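PDB 5NUP: ABC transporter permease from Klebsiella pneumoniae, which belongs to the MlaA family of phospholipid-binding lipoproteins and probably takes part in removing misplaced phospholipids from the outer leaflet of the bacterial outer membrane. Local coordinates for residues P66-N71 with P115-S120; F73-P78 with L122-V127. One frame throughout, in Å; residues are numbered along the deposited sequence.

In the fold
Contacts 1 and 2 are successive levels of one pairing, between helix 65-74 and the short helix 118-124 with the loop leading into it. Their centres lie 9 Å apart, and they meet directly where Gln75 OE1 packs 3.6 Å from Ser120 C. Contact 1 is the inner level, centred about 12 Å from the centre of the chain; contact 2, at about 18 Å, joins the ends of the two helices at the surface. A dodecyl-maltoside molecule touches the 73-78 segment of contact 2, whereas it stays about 11 Å, between nearest atoms, from the side chain of His116 in contact 1.

Contact 1: residues P66-N71 with P115-S120; sequences PAVMVN and PHRFGS
Val68 presses its CG2 methyl onto Pro115, 3.6 Å from CB, and the two side chains meet at a slant. With CG1 anti to the backbone N (chi1 -178°), the other methyl lies beside the backbone of His116, whose carbonyl O also receives a CA-H...O contact from Val68 CA at 3.5 Å. This is the close-packed part, built on one face of helix 65-74 with Val68 and Asn71 both buried. One turn on, Asn71 reaches the start of helix 118-124, where Arg117 is the N-cap residue, so that a helix flank meets a helix beginning in this largely helical fold. Asn71 OD1 sits at the edge of the Phe118 ring, 3.2 Å from CD2, with amide and ring planes 25° apart. Its ND2 makes a weak bond to Ala67 O, 3.2 Å away, and a hydrogen bond to Asp152. The same aspartate accepts from Phe118 N and forms a salt bridge with Arg117, tying both segments together where no direct hydrogen bond does. The looser side runs through Arg117 and Phe118, both partly exposed: Arg117 comes only within 4.3 Å of Val68, CG to CG2, before its guanidinium turns to Asp152 and the carbonyl of Asp149.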
ATOM      1  N   PRO F  66       5.710 -21.024 -36.584  1.00 62.25           N
ATOM      2  CA  PRO F  66       6.425 -22.143 -35.944  1.00 62.98           C
ATOM      3  C   PRO F  66       7.241 -22.961 -36.925  1.00 76.48           C
ATOM      4  O   PRO F  66       8.344 -23.429 -36.590  1.00 83.51           O
ATOM      5  CB  PRO F  66       5.303 -22.987 -35.332  1.00 60.78           C
ATOM      6  CG  PRO F  66       4.179 -22.046 -35.132  1.00 71.36           C
ATOM      7  CD  PRO F  66       4.305 -20.942 -36.143  1.00 68.23           C
ATOM      8  N   ALA F  67       6.731 -23.132 -38.148  1.00 75.71           N
ATOM      9  CA  ALA F  67       7.477 -23.895 -39.138  1.00 75.55           C
ATOM     10  C   ALA F  67       8.670 -23.107 -39.667  1.00 70.34           C
ATOM     11  O   ALA F  67       9.751 -23.671 -39.853  1.00 69.42           O
ATOM     12  CB  ALA F  67       6.551 -24.312 -40.278  1.00 77.51           C
ATOM     13  N   VAL F  68       8.506 -21.800 -39.882  1.00 71.22           N
ATOM     14  CA  VAL F  68       9.627 -20.971 -40.320  1.00 66.16           C
ATOM     15  C   VAL F  68      10.783 -21.044 -39.328  1.00 72.62           C
ATOM     16  O   VAL F  68      11.954 -20.990 -39.722  1.00 74.63           O
ATOM     17  CB  VAL F  68       9.160 -19.527 -40.569  1.00 65.20           C
ATOM     18  CG1 VAL F  68      10.302 -18.676 -41.058  1.00 66.65           C
ATOM     19  CG2 VAL F  68       8.077 -19.540 -41.598  1.00 64.36           C
ATOM     20  N   MET F  69      10.488 -21.091 -38.027  1.00 68.89           N
ATOM     21  CA  MET F  69      11.585 -21.236 -37.081  1.00 71.58           C
ATOM     22  C   MET F  69      12.213 -22.612 -37.209  1.00 80.87           C
ATOM     23  O   MET F  69      13.435 -22.731 -37.354  1.00 88.55           O
ATOM     24  CB  MET F  69      11.153 -20.984 -35.638  1.00 76.74           C
ATOM     25  CG  MET F  69      10.960 -22.231 -34.788  1.00 77.69           C
ATOM     26  SD  MET F  69      10.614 -21.846 -33.088  1.00 66.13           S
ATOM     27  CE  MET F  69      10.305 -23.500 -32.493  1.00 67.75           C
ATOM     28  N   VAL F  70      11.389 -23.667 -37.192  1.00 79.45           N
ATOM     29  CA  VAL F  70      11.937 -25.022 -37.145  1.00 75.16           C
ATOM     30  C   VAL F  70      12.895 -25.257 -38.300  1.00 73.28           C
ATOM     31  O   VAL F  70      13.902 -25.957 -38.152  1.00 74.40           O
ATOM     32  CB  VAL F  70      10.788 -26.050 -37.147  1.00 78.15           C
ATOM     33  CG1 VAL F  70      11.235 -27.396 -37.710  1.00 77.73           C
ATOM     34  CG2 VAL F  70      10.223 -26.213 -35.754  1.00 78.86           C
ATOM     35  N   ASN F  71      12.669 -24.591 -39.423  1.00 73.09           N
ATOM     36  CA  ASN F  71      13.539 -24.754 -40.580  1.00 79.67           C
ATOM     37  C   ASN F  71      14.692 -23.761 -40.614  1.00 82.78           C
ATOM     38  O   ASN F  71      15.758 -24.089 -41.144  1.00 86.15           O
ATOM     39  CB  ASN F  71      12.739 -24.633 -41.889  1.00 72.67           C
ATOM     40  CG  ASN F  71      11.899 -25.865 -42.174  1.00 72.27           C
ATOM     41  OD1 ASN F  71      12.426 -26.947 -42.412  1.00 79.05           O
ATOM     42  ND2 ASN F  71      10.571 -25.686 -42.203  1.00 70.35           N
ATOM     43  N   PRO F 115       7.441 -16.747 -45.716  1.00 65.63           N
ATOM     44  CA  PRO F 115       8.029 -17.889 -45.008  1.00 68.69           C
ATOM     45  C   PRO F 115       9.195 -18.530 -45.734  1.00 71.08           C
ATOM     46  O   PRO F 115       9.257 -18.547 -46.966  1.00 76.62           O
ATOM     47  CB  PRO F 115       6.852 -18.876 -44.881  1.00 64.58           C
ATOM     48  CG  PRO F 115       5.748 -18.311 -45.640  1.00 63.84           C
ATOM     49  CD  PRO F 115       5.971 -16.845 -45.695  1.00 64.06           C
ATOM     50  N   HIS F 116      10.135 -19.036 -44.928  1.00 73.91           N
ATOM     51  CA  HIS F 116      11.204 -19.938 -45.350  1.00 71.08           C
ATOM     52  C   HIS F 116      10.864 -21.284 -44.718  1.00 72.86           C
ATOM     53  O   HIS F 116      10.944 -21.432 -43.496  1.00 79.25           O
ATOM     54  CB  HIS F 116      12.582 -19.461 -44.887  1.00 71.83           C
ATOM     55  CG  HIS F 116      13.123 -18.304 -45.661  1.00 72.90           C
ATOM     56  ND1 HIS F 116      12.371 -17.185 -45.948  1.00 77.49           N
ATOM     57  CD2 HIS F 116      14.346 -18.079 -46.194  1.00 75.03           C
ATOM     58  CE1 HIS F 116      13.105 -16.323 -46.629  1.00 77.22           C
ATOM     59  NE2 HIS F 116      14.309 -16.840 -46.788  1.00 75.33           N
ATOM     60  N   ARG F 117      10.469 -22.255 -45.533  1.00 71.85           N
ATOM     61  CA  ARG F 117      10.071 -23.558 -45.008  1.00 73.38           C
ATOM     62  C   ARG F 117      10.901 -24.688 -45.595  1.00 78.81           C
ATOM     63  O   ARG F 117      12.032 -24.463 -46.042  1.00 81.22           O
ATOM     64  CB  ARG F 117       8.578 -23.776 -45.249  1.00 68.04           C
ATOM     65  CG  ARG F 117       7.792 -22.687 -44.579  1.00 66.39           C
ATOM     66  CD  ARG F 117       6.296 -22.850 -44.657  1.00 67.35           C
ATOM     67  NE  ARG F 117       5.830 -24.227 -44.722  1.00 70.92           N
ATOM     68  CZ  ARG F 117       4.588 -24.546 -45.078  1.00 66.81           C
ATOM     69  NH1 ARG F 117       4.210 -25.808 -45.162  1.00 70.46           N
ATOM     70  NH2 ARG F 117       3.722 -23.593 -45.375  1.00 62.96           N
ATOM     71  N   PHE F 118      10.377 -25.915 -45.552  1.00 73.22           N
ATOM     72  CA  PHE F 118      11.257 -27.051 -45.763  1.00 73.77           C
ATOM     73  C   PHE F 118      11.739 -27.116 -47.204  1.00 75.78           C
ATOM     74  O   PHE F 118      12.843 -27.610 -47.460  1.00 80.45           O
ATOM     75  CB  PHE F 118      10.580 -28.364 -45.375  1.00 73.12           C
ATOM     76  CG  PHE F 118      11.557 -29.494 -45.211  1.00 88.76           C
ATOM     77  CD1 PHE F 118      11.281 -30.745 -45.757  1.00 94.63           C
ATOM     78  CD2 PHE F 118      12.762 -29.305 -44.528  1.00 82.26           C
ATOM     79  CE1 PHE F 118      12.200 -31.790 -45.630  1.00102.06           C
ATOM     80  CE2 PHE F 118      13.667 -30.332 -44.386  1.00 86.67           C
ATOM     81  CZ  PHE F 118      13.391 -31.579 -44.926  1.00 93.24           C
ATOM     82  N   GLY F 119      10.953 -26.605 -48.150  1.00 76.02           N
ATOM     83  CA  GLY F 119      11.492 -26.414 -49.483  1.00 78.71           C
ATOM     84  C   GLY F 119      12.721 -25.526 -49.467  1.00 77.87           C
ATOM     85  O   GLY F 119      13.747 -25.845 -50.074  1.00 84.40           O
ATOM     86  N   SER F 120      12.644 -24.416 -48.737  1.00 78.47           N
ATOM     87  CA  SER F 120      13.781 -23.511 -48.617  1.00 76.65           C
ATOM     88  C   SER F 120      15.024 -24.226 -48.115  1.00 82.38           C
ATOM     89  O   SER F 120      16.125 -24.008 -48.629  1.00 80.49           O
ATOM     90  CB  SER F 120      13.427 -22.360 -47.682  1.00 85.42           C
ATOM     91  OG  SER F 120      14.241 -21.248 -47.967  1.00 97.14           O
TER

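Contact 2: residues F73-P78 with L122-V127; sequences FLQGDP and LGHYGV. With LMT (dodecyl-beta-D-maltoside), chain B.
Over one face of the His124 imidazole lies the side-chain amide of Gln75, its NE2 3.9 Å above the ring plane and displaced toward the rim; amide and ring are tilted by 22°. Gln75 CB and CG lie on that same side of the ring, by His124 CD2, with CB 3.6 Å from it. A chi2 of -170° stretches the glutamine out and lays its amide over the ring, where the side chain also touches Ser120 and Thr121. The ring nitrogen ND1 has a weak hydrogen bond with Asn211. The Tyr125 ring meets Leu74 O at its edge, near the ring plane, and the hydroxyl donates a hydrogen bond to that oxygen (OH to O 2.5 Å). The hydroxyl lies in the carbonyl plane, at a C=O...O angle of 150°. Both helices finish here in Schellman motifs, with Gly76 and Gly126 as the C-prime residues at positive phi. Beyond the first of them, Asp77 is the N-cap of the next helix. Its OD1 bonds weakly to Lys80 N, while OD2 accepts a hydrogen bond from dodecyl-maltoside O3B at 2.9 Å. The tyrosine bond thus gives a helix-end carbonyl a partner from the other helix, and the Asp77 carboxylate is shared between a helix start and a detergent sugar hydroxyl, which puts this turn at the surface within reach of bound detergent.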
ATOM      1  N   PHE F  73      16.310 -23.076 -37.969  1.00 80.57           N
ATOM      2  CA  PHE F  73      17.236 -23.886 -37.179  1.00 85.00           C
ATOM      3  C   PHE F  73      17.930 -24.920 -38.049  1.00 90.41           C
ATOM      4  O   PHE F  73      19.152 -25.090 -37.983  1.00 92.20           O
ATOM      5  CB  PHE F  73      16.499 -24.577 -36.035  1.00 81.79           C
ATOM      6  CG  PHE F  73      16.164 -23.664 -34.914  1.00 76.03           C
ATOM      7  CD1 PHE F  73      16.948 -22.547 -34.654  1.00 76.61           C
ATOM      8  CD2 PHE F  73      15.057 -23.911 -34.125  1.00 74.28           C
ATOM      9  CE1 PHE F  73      16.634 -21.700 -33.630  1.00 75.97           C
ATOM     10  CE2 PHE F  73      14.733 -23.069 -33.103  1.00 73.08           C
ATOM     11  CZ  PHE F  73      15.529 -21.959 -32.844  1.00 77.83           C
ATOM     12  N   LEU F  74      17.158 -25.608 -38.888  1.00 86.07           N
ATOM     13  CA  LEU F  74      17.728 -26.646 -39.734  1.00 82.53           C
ATOM     14  C   LEU F  74      18.701 -26.071 -40.755  1.00 83.10           C
ATOM     15  O   LEU F  74      19.526 -26.810 -41.294  1.00 85.27           O
ATOM     16  CB  LEU F  74      16.610 -27.415 -40.428  1.00 80.31           C
ATOM     17  CG  LEU F  74      15.685 -28.240 -39.539  1.00 79.27           C
ATOM     18  CD1 LEU F  74      14.537 -28.793 -40.364  1.00 77.99           C
ATOM     19  CD2 LEU F  74      16.456 -29.360 -38.867  1.00 81.49           C
ATOM     20  N   GLN F  75      18.599 -24.779 -41.074  1.00 88.60           N
ATOM     21  CA  GLN F  75      19.527 -24.134 -42.000  1.00 83.76           C
ATOM     22  C   GLN F  75      20.712 -23.460 -41.348  1.00 85.47           C
ATOM     23  O   GLN F  75      21.354 -22.647 -42.015  1.00 86.54           O
ATOM     24  CB  GLN F  75      18.846 -23.066 -42.843  1.00 82.24           C
ATOM     25  CG  GLN F  75      17.674 -23.471 -43.654  1.00 83.55           C
ATOM     26  CD  GLN F  75      17.308 -22.348 -44.579  1.00 86.78           C
ATOM     27  OE1 GLN F  75      16.357 -22.441 -45.350  1.00 78.68           O
ATOM     28  NE2 GLN F  75      18.076 -21.259 -44.506  1.00 95.38           N
ATOM     29  N   GLY F  76      20.983 -23.695 -40.069  1.00 85.79           N
ATOM     30  CA  GLY F  76      22.180 -23.104 -39.516  1.00 88.38           C
ATOM     31  C   GLY F  76      22.004 -21.738 -38.893  1.00 97.05           C
ATOM     32  O   GLY F  76      22.995 -21.159 -38.441  1.00109.15           O
ATOM     33  N   ASP F  77      20.823 -21.135 -38.994  1.00102.13           N
ATOM     34  CA  ASP F  77      20.598 -19.771 -38.512  1.00111.44           C
ATOM     35  C   ASP F  77      19.565 -19.683 -37.389  1.00107.92           C
ATOM     36  O   ASP F  77      18.365 -19.533 -37.652  1.00107.06           O
ATOM     37  CB  ASP F  77      20.204 -18.871 -39.681  1.00119.53           C
ATOM     38  CG  ASP F  77      19.843 -17.479 -39.244  1.00126.13           C
ATOM     39  OD1 ASP F  77      18.725 -17.047 -39.565  1.00128.45           O
ATOM     40  OD2 ASP F  77      20.663 -16.819 -38.579  1.00131.10           O
ATOM     41  N   PRO F  78      19.983 -19.755 -36.121  1.00 94.67           N
ATOM     42  CA  PRO F  78      19.007 -19.678 -35.031  1.00 84.85           C
ATOM     43  C   PRO F  78      18.628 -18.261 -34.647  1.00 83.11           C
ATOM     44  O   PRO F  78      17.678 -18.102 -33.871  1.00 90.31           O
ATOM     45  CB  PRO F  78      19.728 -20.370 -33.868  1.00 83.02           C
ATOM     46  CG  PRO F  78      21.170 -20.151 -34.146  1.00 91.88           C
ATOM     47  CD  PRO F  78      21.358 -19.775 -35.607  1.00 93.91           C
ATOM     48  N   LEU F 122      15.616 -27.546 -48.035  1.00 90.00           N
ATOM     49  CA  LEU F 122      16.012 -28.502 -49.074  1.00 93.97           C
ATOM     50  C   LEU F 122      16.827 -27.784 -50.140  1.00 87.47           C
ATOM     51  O   LEU F 122      17.932 -28.209 -50.490  1.00 86.42           O
ATOM     52  CB  LEU F 122      14.776 -29.151 -49.717  1.00 81.39           C
ATOM     53  CG  LEU F 122      14.032 -30.323 -49.058  1.00 80.76           C
ATOM     54  CD1 LEU F 122      12.922 -30.835 -49.964  1.00 79.83           C
ATOM     55  CD2 LEU F 122      14.958 -31.450 -48.642  1.00 82.89           C
ATOM     56  N   GLY F 123      16.303 -26.652 -50.621  1.00 82.92           N
ATOM     57  CA  GLY F 123      17.019 -25.828 -51.575  1.00 84.28           C
ATOM     58  C   GLY F 123      18.282 -25.192 -51.034  1.00 85.91           C
ATOM     59  O   GLY F 123      19.230 -24.958 -51.786  1.00 87.96           O
ATOM     60  N   HIS F 124      18.317 -24.874 -49.751  1.00 85.14           N
ATOM     61  CA  HIS F 124      19.529 -24.269 -49.226  1.00 88.25           C
ATOM     62  C   HIS F 124      20.652 -25.287 -49.093  1.00 90.30           C
ATOM     63  O   HIS F 124      21.832 -24.910 -49.073  1.00 91.40           O
ATOM     64  CB  HIS F 124      19.209 -23.548 -47.904  1.00 90.05           C
ATOM     65  CG  HIS F 124      20.382 -23.401 -46.986  1.00 97.41           C
ATOM     66  ND1 HIS F 124      21.390 -22.487 -47.206  1.00 97.96           N
ATOM     67  CD2 HIS F 124      20.686 -24.016 -45.820  1.00 96.36           C
ATOM     68  CE1 HIS F 124      22.284 -22.572 -46.238  1.00102.66           C
ATOM     69  NE2 HIS F 124      21.878 -23.489 -45.381  1.00102.06           N
ATOM     70  N   TYR F 125      20.315 -26.571 -49.049  1.00 94.50           N
ATOM     71  CA  TYR F 125      21.301 -27.635 -49.115  1.00 95.31           C
ATOM     72  C   TYR F 125      21.431 -28.203 -50.530  1.00103.58           C
ATOM     73  O   TYR F 125      22.087 -29.237 -50.710  1.00112.18           O
ATOM     74  CB  TYR F 125      20.917 -28.743 -48.126  1.00 91.26           C
ATOM     75  CG  TYR F 125      21.066 -28.319 -46.682  1.00 97.55           C
ATOM     76  CD1 TYR F 125      20.245 -28.860 -45.687  1.00 96.41           C
ATOM     77  CD2 TYR F 125      22.016 -27.371 -46.313  1.00102.99           C
ATOM     78  CE1 TYR F 125      20.370 -28.466 -44.380  1.00 95.35           C
ATOM     79  CE2 TYR F 125      22.161 -26.983 -45.003  1.00102.75           C
ATOM     80  CZ  TYR F 125      21.343 -27.531 -44.047  1.00 99.76           C
ATOM     81  OH  TYR F 125      21.531 -27.108 -42.761  1.00 97.34           O
ATOM     82  N   GLY F 126      20.839 -27.540 -51.532  1.00 98.60           N
ATOM     83  CA  GLY F 126      21.138 -27.819 -52.924  1.00 93.37           C
ATOM     84  C   GLY F 126      20.419 -28.974 -53.595  1.00101.52           C
ATOM     85  O   GLY F 126      20.943 -29.509 -54.581  1.00100.64           O
ATOM     86  N   VAL F 127      19.214 -29.348 -53.143  1.00 90.68           N
ATOM     87  CA  VAL F 127      18.622 -30.619 -53.578  1.00101.89           C
ATOM     88  C   VAL F 127      18.224 -30.571 -55.051  1.00111.11           C
ATOM     89  O   VAL F 127      18.575 -31.468 -55.835  1.00123.13           O
ATOM     90  CB  VAL F 127      17.429 -30.995 -52.679  1.00 88.30           C
ATOM     91  CG1 VAL F 127      16.680 -32.160 -53.258  1.00 88.11           C
ATOM     92  CG2 VAL F 127      17.914 -31.356 -51.293  1.00 88.77           C
TER
HETATM   93  C1B LMT B 302      24.924 -16.081 -39.609  1.00110.17           C
HETATM   94  C2B LMT B 302      23.486 -16.234 -40.122  1.00103.84           C
HETATM   95  C3B LMT B 302      22.934 -14.850 -40.521  1.00108.05           C
HETATM   96  C4B LMT B 302      24.097 -13.807 -40.601  1.00109.90           C
HETATM   97  C5B LMT B 302      25.289 -14.483 -41.322  1.00106.70           C
HETATM   98  C6B LMT B 302      26.410 -13.469 -41.540  1.00102.64           C
HETATM   99  O1B LMT B 302      25.346 -17.267 -38.998  1.00116.28           O
HETATM  100  O2B LMT B 302      23.550 -17.072 -41.203  1.00 97.82           O
HETATM  101  O3B LMT B 302      21.890 -14.466 -39.695  1.00108.05           O
HETATM  102  O4' LMT B 302      23.730 -12.668 -41.293  1.00113.79           O
HETATM  103  O5B LMT B 302      25.765 -15.646 -40.647  1.00108.90           O
HETATM  104  O6B LMT B 302      26.649 -13.306 -42.882  1.00 99.10           O
HETATM  105  C1' LMT B 302      24.965 -19.048 -35.252  1.00106.89           C
HETATM  106  C2' LMT B 302      24.522 -17.579 -35.360  1.00119.25           C
HETATM  107  C3' LMT B 302      24.267 -17.219 -36.827  1.00115.86           C
HETATM  108  C4' LMT B 302      25.597 -17.229 -37.598  1.00115.40           C
HETATM  109  C5' LMT B 302      26.359 -18.536 -37.211  1.00112.59           C
HETATM  110  C6' LMT B 302      27.732 -18.316 -36.616  1.00112.76           C
HETATM  111  O1' LMT B 302      25.756 -19.261 -34.137  1.00 83.67           O
HETATM  112  O2' LMT B 302      23.333 -17.457 -34.712  1.00131.36           O
HETATM  113  O3' LMT B 302      23.656 -15.996 -36.889  1.00113.01           O
HETATM  114  O5' LMT B 302      25.605 -19.506 -36.471  1.00110.57           O
HETATM  115  O6' LMT B 302      28.631 -18.660 -37.603  1.00110.58           O
HETATM  116  C1  LMT B 302      25.118 -19.940 -33.059  1.00 66.39           C